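Local coordinates for protein hydroxylase (Rhodococcus sp., PDB 2OR0) that probably acts as a flavin-dependent hydroxylase of the acyl-CoA dehydrogenase type, using reduced flavin and molecular oxygen, although its substrate is not established, at residues Arg64-Arg69 and Arg79-Thr84; Pro106-Phe111 and Ala228-Gly233; Pro242-Asn247 and Lys322-Lys327; Phe254-Thr259 and Val310-Thr315. One frame throughout, in Å; residues are numbered along the deposited sequence.

Contact 1 of 4, residues Arg64-Arg69 and Arg79-Thr84; sequences RLLQPR and REFAET
The phenyl ring of F81 is met by two leucines: L66 lies over one face and L65 stands at the edge, near the ring plane. L66 CD1 sits 3.6 Å from the ring centroid and only 5° off the ring normal, so the methyl is centred over the ring in a CH-pi contact. Its branch mate is used too, L66 CD2 lying 3.8 Å from F81 CB. L65 meets the rim instead, with its CD1 3.8 Å from F81 CD1, and the same methyl reaches T84 CB tip to tip at 3.8 Å. The F81 side chain leaves its helix with CG anti to the backbone N (chi1 173°), which presents the ring to both leucines. The type I turn from R64 to Q67, closed by Q67 N to R64 O at 3.1 Å, puts L65 and L66 side by side facing helix 78-91. This is the loop between helices 51-60 and 78-91 folding back on the helix it leads into, within the N-terminal helical part expected of an acyl-CoA dehydrogenase fold. Were F81 reduced to an alanine, both leucine tips would probably lose the surface they pack on, and a gap would open beside helix 250-277, whose L256 also touches the ring. The T84 hydroxyl bonds back into its own helix: OG1 donates to E80 O at 2.6 Å, from the opposite face of the carbonyl plane to T84 N. Farther along, R79 NH2 bridges in plane to E83 OE2 at 2.8 Å, while R79 NH1 pairs with D317 on helix 292-324.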
loop_
_atom_site.group_PDB
_atom_site.type_symbol
_atom_site.label_atom_id
_atom_site.label_comp_id
_atom_site.label_asym_id
_atom_site.label_seq_id
_atom_site.Cartn_x
_atom_site.Cartn_y
_atom_site.Cartn_z
ATOM N N ARG A 64 2.749 8.796 9.945
ATOM C CA ARG A 64 1.791 9.762 10.478
ATOM C C ARG A 64 1.123 10.669 9.429
ATOM O O ARG A 64 0.272 11.527 9.769
ATOM C CB ARG A 64 2.473 10.590 11.560
ATOM C CG ARG A 64 2.626 9.789 12.857
ATOM C CD ARG A 64 3.169 10.630 13.981
ATOM N NE ARG A 64 4.460 11.201 13.625
ATOM C CZ ARG A 64 5.286 11.767 14.496
ATOM N NH1 ARG A 64 4.948 11.825 15.793
ATOM N NH2 ARG A 64 6.451 12.270 14.070
ATOM N N LEU A 65 1.484 10.462 8.163
ATOM C CA LEU A 65 0.918 11.223 7.043
ATOM C C LEU A 65 -0.602 11.360 7.071
ATOM O O LEU A 65 -1.130 12.461 6.893
ATOM C CB LEU A 65 1.375 10.649 5.690
ATOM C CG LEU A 65 2.825 10.936 5.260
ATOM C CD1 LEU A 65 3.234 10.035 4.090
ATOM C CD2 LEU A 65 3.015 12.401 4.911
ATOM N N LEU A 66 -1.301 10.254 7.308
ATOM C CA LEU A 66 -2.755 10.237 7.266
ATOM C C LEU A 66 -3.356 10.061 8.666
ATOM O O LEU A 66 -4.531 9.740 8.805
ATOM C CB LEU A 66 -3.249 9.122 6.341
ATOM C CG LEU A 66 -2.740 9.105 4.889
ATOM C CD1 LEU A 66 -3.162 7.801 4.225
ATOM C CD2 LEU A 66 -3.223 10.349 4.081
ATOM N N GLN A 67 -2.529 10.256 9.687
ATOM C CA GLN A 67 -2.941 10.113 11.083
ATOM C C GLN A 67 -3.673 11.392 11.563
ATOM O O GLN A 67 -3.339 12.487 11.100
ATOM C CB GLN A 67 -1.695 9.866 11.919
ATOM C CG GLN A 67 -1.928 9.333 13.323
ATOM C CD GLN A 67 -0.734 8.546 13.820
ATOM O OE1 GLN A 67 -0.183 7.707 13.089
ATOM N NE2 GLN A 67 -0.316 8.803 15.064
ATOM N N PRO A 68 -4.683 11.254 12.458
ATOM C CA PRO A 68 -5.319 12.459 13.072
ATOM C C PRO A 68 -4.314 13.367 13.780
ATOM O O PRO A 68 -3.342 12.880 14.366
ATOM C CB PRO A 68 -6.311 11.870 14.096
ATOM C CG PRO A 68 -6.603 10.486 13.596
ATOM C CD PRO A 68 -5.320 10.002 12.919
ATOM N N ARG A 69 -4.537 14.682 13.690
ATOM C CA ARG A 69 -3.688 15.679 14.385
ATOM C C ARG A 69 -3.738 15.496 15.892
ATOM O O ARG A 69 -2.740 15.730 16.578
ATOM C CB ARG A 69 -4.092 17.120 14.017
ATOM C CG ARG A 69 -3.583 17.562 12.655
ATOM C CD ARG A 69 -4.198 18.906 12.239
ATOM N NE ARG A 69 -4.104 19.138 10.795
ATOM C CZ ARG A 69 -3.022 19.611 10.175
ATOM N NH1 ARG A 69 -1.914 19.897 10.873
ATOM N NH2 ARG A 69 -3.043 19.794 8.850
ATOM N N ARG A 79 -2.882 13.436 -2.354
ATOM C CA ARG A 79 -1.808 13.622 -3.335
ATOM C C ARG A 79 -0.473 13.589 -2.644
ATOM O O ARG A 79 0.443 12.928 -3.121
ATOM C CB ARG A 79 -1.955 14.924 -4.138
ATOM C CG ARG A 79 -0.662 15.383 -4.843
ATOM C CD ARG A 79 -0.885 16.634 -5.723
ATOM N NE ARG A 79 -1.683 16.352 -6.922
ATOM C CZ ARG A 79 -1.187 15.890 -8.072
ATOM N NH1 ARG A 79 -1.988 15.687 -9.108
ATOM N NH2 ARG A 79 0.111 15.622 -8.191
ATOM N N GLU A 80 -0.350 14.308 -1.527
ATOM C CA GLU A 80 0.903 14.315 -0.774
ATOM C C GLU A 80 1.281 12.928 -0.233
ATOM O O GLU A 80 2.464 12.550 -0.231
ATOM C CB GLU A 80 0.860 15.307 0.405
ATOM C CG GLU A 80 2.209 15.309 1.149
ATOM C CD GLU A 80 2.364 16.436 2.163
ATOM O OE1 GLU A 80 1.454 17.284 2.283
ATOM O OE2 GLU A 80 3.408 16.466 2.828
ATOM N N PHE A 81 0.297 12.200 0.273
ATOM C CA PHE A 81 0.548 10.834 0.715
ATOM C C PHE A 81 1.109 10.014 -0.477
ATOM O O PHE A 81 2.163 9.408 -0.372
ATOM C CB PHE A 81 -0.749 10.184 1.223
ATOM C CG PHE A 81 -0.607 8.690 1.550
ATOM C CD1 PHE A 81 0.178 8.274 2.615
ATOM C CD2 PHE A 81 -1.262 7.731 0.793
ATOM C CE1 PHE A 81 0.304 6.928 2.931
ATOM C CE2 PHE A 81 -1.167 6.374 1.113
ATOM C CZ PHE A 81 -0.378 5.974 2.183
ATOM N N ALA A 82 0.405 10.031 -1.602
ATOM C CA ALA A 82 0.786 9.232 -2.753
ATOM C C ALA A 82 2.207 9.572 -3.207
ATOM O O ALA A 82 3.023 8.676 -3.409
ATOM C CB ALA A 82 -0.210 9.407 -3.872
ATOM N N GLU A 83 2.520 10.865 -3.310
ATOM C CA GLU A 83 3.833 11.288 -3.777
ATOM C C GLU A 83 4.948 10.924 -2.814
ATOM O O GLU A 83 6.080 10.623 -3.251
ATOM C CB GLU A 83 3.853 12.807 -4.067
ATOM C CG GLU A 83 3.032 13.200 -5.318
ATOM C CD GLU A 83 2.839 14.730 -5.501
ATOM O OE1 GLU A 83 3.140 15.530 -4.586
ATOM O OE2 GLU A 83 2.334 15.123 -6.577
ATOM N N THR A 84 4.653 10.977 -1.511
ATOM C CA THR A 84 5.648 10.617 -0.508
ATOM C C THR A 84 5.986 9.111 -0.581
ATOM O O THR A 84 7.154 8.736 -0.548
ATOM C CB THR A 84 5.198 10.999 0.929
ATOM O OG1 THR A 84 4.736 12.366 0.938
ATOM C CG2 THR A 84 6.374 10.833 1.894
#

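Contact 2 of 4, residues Pro106-Phe111 and Ala228-Gly233; sequences PWELAF and AKVMDG
E108 and V230 mark the closest backbone approach, their CA atoms 8.3 Å apart, so the two short helical segments meet through side chains alone. On the first segment F111 N bonds to E108 O at 3.0 Å. On the second, D232 N closes a turn on A228 O, after which G233 turns out of the helix with a positive phi of 99°; a CB there would press on the carbonyl O of D232. G233 is also the N-cap of the next helix. V230 is the residue that reaches over, offering both methyls: CG2 lies 3.6 Å and CG1 3.7 Å from E108 OE2, with the two side chains at about a right angle. The extended E108 chain, CG anti to the backbone N (chi1 -177°), carries the carboxylate across to this spot. Although buried beside a valine, the carboxylate is not left without partners, because OE2 is hydrogen-bonded to H184 on strand 182-188 and OE1 has a weak bond to Y133. The contact joins helix 105-109, of the N-terminal helical part, to helix 227-232, which follows directly on strand 224-226 of the mixed sheet. F111 adds a looser apolar touch, its CE1 4.3 Å from V230 CG1, which comes at the ring edge. Within the segment, E108 O lies 3.5 Å above the centre of one F111 face and F111 CE2 lies over the rim of the W107 ring; Q236 and A239 of helix 234-239 also touch F111. Y250, on helix 250-277, touches both E108 and V230.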
loop_
_atom_site.group_PDB
_atom_site.type_symbol
_atom_site.label_atom_id
_atom_site.label_comp_id
_atom_site.label_asym_id
_atom_site.label_seq_id
_atom_site.Cartn_x
_atom_site.Cartn_y
_atom_site.Cartn_z
ATOM N N PRO A 106 -3.618 4.236 9.916
ATOM C CA PRO A 106 -4.060 5.403 10.685
ATOM C C PRO A 106 -5.249 6.093 10.044
ATOM O O PRO A 106 -6.067 6.691 10.744
ATOM C CB PRO A 106 -2.850 6.336 10.641
ATOM C CG PRO A 106 -1.685 5.426 10.472
ATOM C CD PRO A 106 -2.210 4.407 9.496
ATOM N N TRP A 107 -5.357 6.007 8.721
ATOM C CA TRP A 107 -6.473 6.620 8.035
ATOM C C TRP A 107 -7.794 5.947 8.446
ATOM O O TRP A 107 -8.780 6.627 8.769
ATOM C CB TRP A 107 -6.250 6.624 6.511
ATOM C CG TRP A 107 -7.379 7.253 5.782
ATOM C CD1 TRP A 107 -7.553 8.596 5.508
ATOM C CD2 TRP A 107 -8.509 6.577 5.221
ATOM N NE1 TRP A 107 -8.732 8.774 4.828
ATOM C CE2 TRP A 107 -9.342 7.561 4.648
ATOM C CE3 TRP A 107 -8.906 5.225 5.157
ATOM C CZ2 TRP A 107 -10.547 7.242 4.012
ATOM C CZ3 TRP A 107 -10.091 4.912 4.528
ATOM C CH2 TRP A 107 -10.899 5.909 3.954
ATOM N N GLU A 108 -7.823 4.613 8.434
ATOM C CA GLU A 108 -9.037 3.904 8.810
ATOM C C GLU A 108 -9.311 4.020 10.333
ATOM O O GLU A 108 -10.445 4.199 10.735
ATOM C CB GLU A 108 -9.013 2.437 8.391
ATOM C CG GLU A 108 -10.330 1.726 8.727
ATOM C CD GLU A 108 -10.414 0.309 8.199
ATOM O OE1 GLU A 108 -9.529 -0.101 7.418
ATOM O OE2 GLU A 108 -11.368 -0.402 8.560
ATOM N N LEU A 109 -8.270 3.932 11.155
ATOM C CA LEU A 109 -8.446 4.015 12.593
ATOM C C LEU A 109 -9.047 5.368 12.974
ATOM O O LEU A 109 -9.669 5.495 14.023
ATOM C CB LEU A 109 -7.122 3.855 13.308
ATOM C CG LEU A 109 -7.247 3.366 14.758
ATOM C CD1 LEU A 109 -7.707 1.880 14.819
ATOM C CD2 LEU A 109 -5.938 3.592 15.506
ATOM N N ALA A 110 -8.842 6.374 12.124
ATOM C CA ALA A 110 -9.343 7.716 12.389
ATOM C C ALA A 110 -10.826 7.670 12.610
ATOM O O ALA A 110 -11.336 8.442 13.403
ATOM C CB ALA A 110 -9.002 8.682 11.261
ATOM N N PHE A 111 -11.510 6.757 11.924
ATOM C CA PHE A 111 -12.944 6.583 12.130
ATOM C C PHE A 111 -13.325 5.286 12.862
ATOM O O PHE A 111 -14.480 4.851 12.809
ATOM C CB PHE A 111 -13.784 6.810 10.847
ATOM C CG PHE A 111 -13.388 5.953 9.653
ATOM C CD1 PHE A 111 -14.004 4.708 9.424
ATOM C CD2 PHE A 111 -12.451 6.416 8.729
ATOM C CE1 PHE A 111 -13.693 3.946 8.324
ATOM C CE2 PHE A 111 -12.105 5.640 7.605
ATOM C CZ PHE A 111 -12.728 4.403 7.405
ATOM N N ALA A 228 -18.340 -4.058 5.617
ATOM C CA ALA A 228 -19.231 -3.520 4.578
ATOM C C ALA A 228 -19.536 -2.024 4.780
ATOM O O ALA A 228 -19.628 -1.268 3.812
ATOM C CB ALA A 228 -20.519 -4.325 4.469
ATOM N N LYS A 229 -19.666 -1.604 6.040
ATOM C CA LYS A 229 -19.840 -0.193 6.366
ATOM C C LYS A 229 -18.575 0.624 6.088
ATOM O O LYS A 229 -18.658 1.793 5.754
ATOM C CB LYS A 229 -20.251 -0.032 7.839
ATOM C CG LYS A 229 -21.671 -0.561 8.147
ATOM C CD LYS A 229 -22.086 -0.157 9.586
ATOM C CE LYS A 229 -23.559 -0.457 9.822
ATOM N NZ LYS A 229 -23.918 -0.142 11.237
ATOM N N VAL A 230 -17.405 0.011 6.254
ATOM C CA VAL A 230 -16.149 0.680 5.930
ATOM C C VAL A 230 -16.116 0.951 4.414
ATOM O O VAL A 230 -15.877 2.089 3.984
ATOM C CB VAL A 230 -14.934 -0.160 6.366
ATOM C CG1 VAL A 230 -13.637 0.420 5.819
ATOM C CG2 VAL A 230 -14.890 -0.295 7.889
HETATM N N MSE A 231 -16.391 -0.093 3.628
HETATM C CA MSE A 231 -16.401 -0.033 2.163
HETATM C C MSE A 231 -17.396 0.985 1.627
HETATM O O MSE A 231 -17.056 1.783 0.737
HETATM C CB MSE A 231 -16.730 -1.414 1.554
HETATM C CG MSE A 231 -16.453 -1.528 0.013
HETATM SE SE MSE A 231 -14.554 -1.143 -0.437
HETATM C CE MSE A 231 -13.729 -2.560 0.660
ATOM N N ASP A 232 -18.627 0.964 2.139
ATOM C CA ASP A 232 -19.690 1.756 1.497
ATOM C C ASP A 232 -19.930 3.140 2.060
ATOM O O ASP A 232 -20.809 3.854 1.596
ATOM C CB ASP A 232 -20.995 0.964 1.373
ATOM C CG ASP A 232 -21.648 0.664 2.719
ATOM O OD1 ASP A 232 -21.361 1.350 3.724
ATOM O OD2 ASP A 232 -22.460 -0.290 2.766
ATOM N N GLY A 233 -19.137 3.533 3.039
ATOM C CA GLY A 233 -19.203 4.888 3.577
ATOM C C GLY A 233 -20.006 5.050 4.863
ATOM O O GLY A 233 -19.909 6.087 5.517
#

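Contact 3 of 4, residues Pro242-Asn247 and Lys322-Lys327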
loop_
_atom_site.group_PDB
_atom_site.type_symbol
_atom_site.label_atom_id
_atom_site.label_comp_id
_atom_site.label_asym_id
_atom_site.label_seq_id
_atom_site.Cartn_x
_atom_site.Cartn_y
_atom_site.Cartn_z
ATOM N N PRO A 242 -15.286 15.984 10.526
ATOM C CA PRO A 242 -15.352 17.124 9.603
ATOM C C PRO A 242 -14.273 17.142 8.494
ATOM O O PRO A 242 -14.464 17.797 7.477
ATOM C CB PRO A 242 -15.150 18.333 10.527
ATOM C CG PRO A 242 -14.241 17.817 11.610
ATOM C CD PRO A 242 -14.671 16.359 11.820
ATOM N N GLU A 243 -13.159 16.442 8.687
ATOM C CA GLU A 243 -12.046 16.539 7.752
ATOM C C GLU A 243 -12.339 15.798 6.427
ATOM O O GLU A 243 -12.699 14.610 6.454
ATOM C CB GLU A 243 -10.759 16.014 8.396
ATOM C CG GLU A 243 -10.408 16.633 9.744
ATOM C CD GLU A 243 -10.949 15.856 10.951
ATOM O OE1 GLU A 243 -11.944 15.107 10.837
ATOM O OE2 GLU A 243 -10.380 16.023 12.038
ATOM N N PRO A 244 -12.195 16.492 5.272
ATOM C CA PRO A 244 -12.473 15.802 4.009
ATOM C C PRO A 244 -11.587 14.561 3.804
ATOM O O PRO A 244 -12.061 13.587 3.253
ATOM C CB PRO A 244 -12.209 16.869 2.944
ATOM C CG PRO A 244 -12.425 18.195 3.686
ATOM C CD PRO A 244 -11.811 17.902 5.042
ATOM N N LEU A 245 -10.342 14.598 4.280
ATOM C CA LEU A 245 -9.460 13.446 4.163
ATOM C C LEU A 245 -10.160 12.178 4.667
ATOM O O LEU A 245 -10.213 11.159 3.955
ATOM C CB LEU A 245 -8.141 13.660 4.893
ATOM C CG LEU A 245 -7.287 12.379 4.996
ATOM C CD1 LEU A 245 -6.773 11.885 3.604
ATOM C CD2 LEU A 245 -6.164 12.613 5.955
ATOM N N PHE A 246 -10.745 12.264 5.861
ATOM C CA PHE A 246 -11.322 11.092 6.511
ATOM C C PHE A 246 -12.654 10.699 5.961
ATOM O O PHE A 246 -13.220 9.691 6.375
ATOM C CB PHE A 246 -11.356 11.268 8.031
ATOM C CG PHE A 246 -10.012 11.432 8.615
ATOM C CD1 PHE A 246 -9.008 10.502 8.335
ATOM C CD2 PHE A 246 -9.711 12.524 9.417
ATOM C CE1 PHE A 246 -7.741 10.650 8.861
ATOM C CE2 PHE A 246 -8.440 12.669 9.950
ATOM C CZ PHE A 246 -7.447 11.724 9.663
ATOM N N ASN A 247 -13.155 11.465 5.000
ATOM C CA ASN A 247 -14.374 11.061 4.334
ATOM C C ASN A 247 -14.164 10.542 2.921
ATOM O O ASN A 247 -15.122 10.356 2.179
ATOM C CB ASN A 247 -15.419 12.171 4.378
ATOM C CG ASN A 247 -15.899 12.442 5.791
ATOM O OD1 ASN A 247 -16.876 11.843 6.237
ATOM N ND2 ASN A 247 -15.206 13.335 6.501
ATOM N N LYS A 322 -14.579 16.816 -4.637
ATOM C CA LYS A 322 -15.972 16.488 -4.353
ATOM C C LYS A 322 -16.287 16.373 -2.857
ATOM O O LYS A 322 -17.292 16.924 -2.396
ATOM C CB LYS A 322 -16.402 15.221 -5.106
ATOM C CG LYS A 322 -16.506 15.448 -6.584
ATOM C CD LYS A 322 -16.817 14.194 -7.372
ATOM C CE LYS A 322 -17.161 14.562 -8.829
ATOM N NZ LYS A 322 -16.033 15.321 -9.505
ATOM N N VAL A 323 -15.443 15.677 -2.095
ATOM C CA VAL A 323 -15.643 15.564 -0.643
ATOM C C VAL A 323 -15.542 16.941 0.072
ATOM O O VAL A 323 -16.378 17.256 0.914
ATOM C CB VAL A 323 -14.705 14.522 0.019
ATOM C CG1 VAL A 323 -14.934 14.472 1.499
ATOM C CG2 VAL A 323 -14.932 13.123 -0.580
ATOM N N ASP A 324 -14.539 17.741 -0.282
ATOM C CA ASP A 324 -14.396 19.105 0.251
ATOM C C ASP A 324 -15.632 19.961 -0.046
ATOM O O ASP A 324 -16.021 20.760 0.782
ATOM C CB ASP A 324 -13.140 19.778 -0.306
ATOM C CG ASP A 324 -12.615 20.901 0.588
ATOM O OD1 ASP A 324 -13.167 21.158 1.679
ATOM O OD2 ASP A 324 -11.619 21.536 0.206
ATOM N N ALA A 325 -16.232 19.768 -1.222
ATOM C CA ALA A 325 -17.443 20.473 -1.666
ATOM C C ALA A 325 -18.759 19.882 -1.139
ATOM O O ALA A 325 -19.847 20.371 -1.471
ATOM C CB ALA A 325 -17.481 20.512 -3.198
ATOM N N GLY A 326 -18.666 18.818 -0.347
ATOM C CA GLY A 326 -19.847 18.126 0.142
ATOM C C GLY A 326 -20.661 17.432 -0.936
ATOM O O GLY A 326 -21.864 17.193 -0.757
ATOM N N LYS A 327 -20.020 17.114 -2.061
ATOM C CA LYS A 327 -20.696 16.391 -3.145
ATOM C C LYS A 327 -20.433 14.891 -2.989
ATOM O O LYS A 327 -19.332 14.480 -2.590
ATOM C CB LYS A 327 -20.265 16.901 -4.527
ATOM C CG LYS A 327 -21.359 16.698 -5.605
ATOM C CD LYS A 327 -20.938 17.141 -7.011
ATOM C CE LYS A 327 -22.168 17.439 -7.910
ATOM N NZ LYS A 327 -22.813 16.244 -8.573
#
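N247, which packs its CB against V323, turns its amide back onto its own loop: ND2 donates to E243 O at 2.8 Å with an N-H...O angle of 145°. The donor lies above the carbonyl plane, 46° out of it, while the oxygen stays close to the plane of the N247 amide. E243 O also takes a weak bond from F246 N, so two donors from the following turn hold one carbonyl, and ND2 has a second acceptor in R241 O. With the amide tied down in this way, the N247 side chain touches the other segment through carbon, its CB 3.7 Å from V323 CG1, and its backbone O also lies near V323 CG2. The CG1 methyl is the centre of the contact. It also lies 3.5 Å from P244 O and 3.9 Å from P244 CB, lodged between proline and asparagine; CG1 is anti to the backbone N of V323 (chi1 179°), which directs it at the loop. Next to it the P244 ring reaches the aspartate, CG standing 3.7 Å from D324 OD1, a van der Waals touch at the more exposed margin. P244 and D324 also have the nearest CA atoms of the two segments, 5.4 Å apart, close enough for the ring to lie against the helix end. Just beyond D324 the helix finishes in a Schellman motif: K327 N bonds to K322 O at 2.8 Å, G326 N bonds to V323 O, and G326 has positive phi. The contact thus rests the loop between helices 234-239 and 250-277 on the C-terminal end of helix 292-324, near the surface, with I329 of the following loop also touching V323.

Contact 4 of 4, residues Phe254-Thr259 and Val310-Thr315; sequences FPLGIT and VSLIET
L312 places its branched end against L256 and T259, one turn apart on the facing helix, and crosses both side chains obliquely. L256 CD1 meets L312 at the fork, 3.7 Å from CG, and is nearly as close to CD2. The first bond of the L256 side chain does not aim at L312; CG anti to the backbone N (chi1 177°) and chi2 of 68° bring CD1 across. T259 approaches with its methyl, CG2 lying 4.1 Å from L312 CD2, and the same leucine methyl reaches backbone, 4.0 Å from T259 C. The two segments run in roughly opposite directions on helices 250-277 and 292-324, successive helices of the C-terminal helical bundle known from acyl-CoA dehydrogenases. With an alanine at position L312, L256 CD1 and T259 CG2 would probably lose their shared partner, leaving a gap between the helices. M86 of helix 78-91 and Q341 of helix 331-356 also touch L312. T259 separates its two branches by chemistry: the methyl faces L312, while OG1 is hydrogen-bonded with Q341 and H386, so the side-chain contacts are apolar and rest on shape, while the hydroxyl finds its partners outside the pair of segments.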
loop_
_atom_site.group_PDB
_atom_site.type_symbol
_atom_site.label_atom_id
_atom_site.label_comp_id
_atom_site.label_asym_id
_atom_site.label_seq_id
_atom_site.Cartn_x
_atom_site.Cartn_y
_atom_site.Cartn_z
ATOM N N PHE A 254 -7.276 2.894 0.349
ATOM C CA PHE A 254 -6.572 1.663 0.722
ATOM C C PHE A 254 -5.638 1.245 -0.429
ATOM O O PHE A 254 -4.450 1.127 -0.215
ATOM C CB PHE A 254 -7.556 0.553 1.206
ATOM C CG PHE A 254 -6.986 -0.861 1.159
ATOM C CD1 PHE A 254 -5.835 -1.203 1.859
ATOM C CD2 PHE A 254 -7.630 -1.847 0.414
ATOM C CE1 PHE A 254 -5.326 -2.502 1.784
ATOM C CE2 PHE A 254 -7.136 -3.147 0.353
ATOM C CZ PHE A 254 -5.990 -3.464 1.038
ATOM N N PRO A 255 -6.160 1.059 -1.652
ATOM C CA PRO A 255 -5.254 0.747 -2.763
ATOM C C PRO A 255 -4.266 1.857 -3.187
ATOM O O PRO A 255 -3.330 1.565 -3.946
ATOM C CB PRO A 255 -6.201 0.449 -3.906
ATOM C CG PRO A 255 -7.475 0.107 -3.279
ATOM C CD PRO A 255 -7.557 1.029 -2.092
ATOM N N LEU A 256 -4.438 3.092 -2.684
ATOM C CA LEU A 256 -3.640 4.238 -3.156
ATOM C C LEU A 256 -2.189 4.090 -2.744
ATOM O O LEU A 256 -1.271 4.279 -3.553
ATOM C CB LEU A 256 -4.210 5.576 -2.631
ATOM C CG LEU A 256 -3.452 6.880 -2.971
ATOM C CD1 LEU A 256 -3.543 7.186 -4.473
ATOM C CD2 LEU A 256 -3.990 8.070 -2.137
ATOM N N GLY A 257 -1.979 3.756 -1.471
ATOM C CA GLY A 257 -0.638 3.531 -0.965
ATOM C C GLY A 257 0.078 2.379 -1.646
ATOM O O GLY A 257 1.292 2.442 -1.896
ATOM N N ILE A 258 -0.673 1.325 -1.935
ATOM C CA ILE A 258 -0.128 0.099 -2.502
ATOM C C ILE A 258 0.320 0.333 -3.977
ATOM O O ILE A 258 1.428 0.010 -4.346
ATOM C CB ILE A 258 -1.185 -1.052 -2.417
ATOM C CG1 ILE A 258 -1.275 -1.578 -0.972
ATOM C CG2 ILE A 258 -0.835 -2.172 -3.353
ATOM C CD1 ILE A 258 -2.512 -2.403 -0.704
ATOM N N THR A 259 -0.567 0.896 -4.784
ATOM C CA THR A 259 -0.259 1.224 -6.180
ATOM C C THR A 259 0.769 2.357 -6.295
ATOM O O THR A 259 1.675 2.289 -7.131
ATOM C CB THR A 259 -1.540 1.492 -6.960
ATOM O OG1 THR A 259 -2.369 0.338 -6.820
ATOM C CG2 THR A 259 -1.264 1.728 -8.451
ATOM N N VAL A 310 0.444 10.030 -12.767
ATOM C CA VAL A 310 -0.508 11.144 -12.891
ATOM C C VAL A 310 -1.936 10.664 -12.811
ATOM O O VAL A 310 -2.757 11.303 -12.154
ATOM C CB VAL A 310 -0.287 12.045 -14.168
ATOM C CG1 VAL A 310 1.184 12.525 -14.252
ATOM C CG2 VAL A 310 -0.666 11.322 -15.414
ATOM N N SER A 311 -2.218 9.528 -13.452
ATOM C CA SER A 311 -3.555 8.941 -13.436
ATOM C C SER A 311 -4.053 8.580 -12.056
ATOM O O SER A 311 -5.188 8.868 -11.713
ATOM C CB SER A 311 -3.585 7.684 -14.295
ATOM O OG SER A 311 -3.520 8.092 -15.630
ATOM N N LEU A 312 -3.214 7.894 -11.300
ATOM C CA LEU A 312 -3.557 7.451 -9.943
ATOM C C LEU A 312 -3.888 8.654 -9.043
ATOM O O LEU A 312 -4.881 8.666 -8.288
ATOM C CB LEU A 312 -2.377 6.661 -9.323
ATOM C CG LEU A 312 -2.621 6.124 -7.896
ATOM C CD1 LEU A 312 -3.670 5.015 -7.793
ATOM C CD2 LEU A 312 -1.323 5.672 -7.242
ATOM N N ILE A 313 -3.016 9.644 -9.117
ATOM C CA ILE A 313 -3.124 10.832 -8.289
ATOM C C ILE A 313 -4.321 11.711 -8.691
ATOM O O ILE A 313 -4.981 12.290 -7.825
ATOM C CB ILE A 313 -1.786 11.588 -8.259
ATOM C CG1 ILE A 313 -0.670 10.668 -7.753
ATOM C CG2 ILE A 313 -1.844 12.833 -7.319
ATOM C CD1 ILE A 313 0.701 11.406 -7.566
ATOM N N GLU A 314 -4.631 11.770 -9.991
ATOM C CA GLU A 314 -5.767 12.568 -10.485
ATOM C C GLU A 314 -7.109 12.112 -9.878
ATOM O O GLU A 314 -7.944 12.948 -9.472
ATOM C CB GLU A 314 -5.802 12.578 -12.022
ATOM C CG GLU A 314 -6.818 13.547 -12.675
ATOM C CD GLU A 314 -8.274 13.042 -12.679
ATOM O OE1 GLU A 314 -8.550 11.808 -12.831
ATOM O OE2 GLU A 314 -9.179 13.905 -12.547
ATOM N N THR A 315 -7.319 10.788 -9.796
ATOM C CA THR A 315 -8.507 10.264 -9.127
ATOM C C THR A 315 -8.688 10.828 -7.705
ATOM O O THR A 315 -9.787 11.273 -7.346
ATOM C CB THR A 315 -8.490 8.731 -9.037
ATOM O OG1 THR A 315 -8.375 8.176 -10.362
ATOM C CG2 THR A 315 -9.787 8.239 -8.371
#

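In the fold
Contacts 1, 2 and 3 form a connected group. Contacts 1 and 2 have centres about 16 Å apart and meet where L66 CB packs 3.9 Å from W107 CB; contact 3 joins contact 2 through a probable hydrogen bond, W107 NE1 to L245 O at 2.9 Å. F246 of contact 3 packs against contacts 1 and 2, its CE1 3.3 Å from L66 O and 3.4 Å from A110 CB. Contact 4 touches contact 1, centres about 13 Å apart, as F81 CE2 lies 3.6 Å from G257 CA. It shares helix 292-324 with contact 3 and is nested within the chain loop that contact closes, yet their nearest atoms stay about 7 Å apart. No residue named here is assigned to a flavin or substrate site, so all four are described as packing.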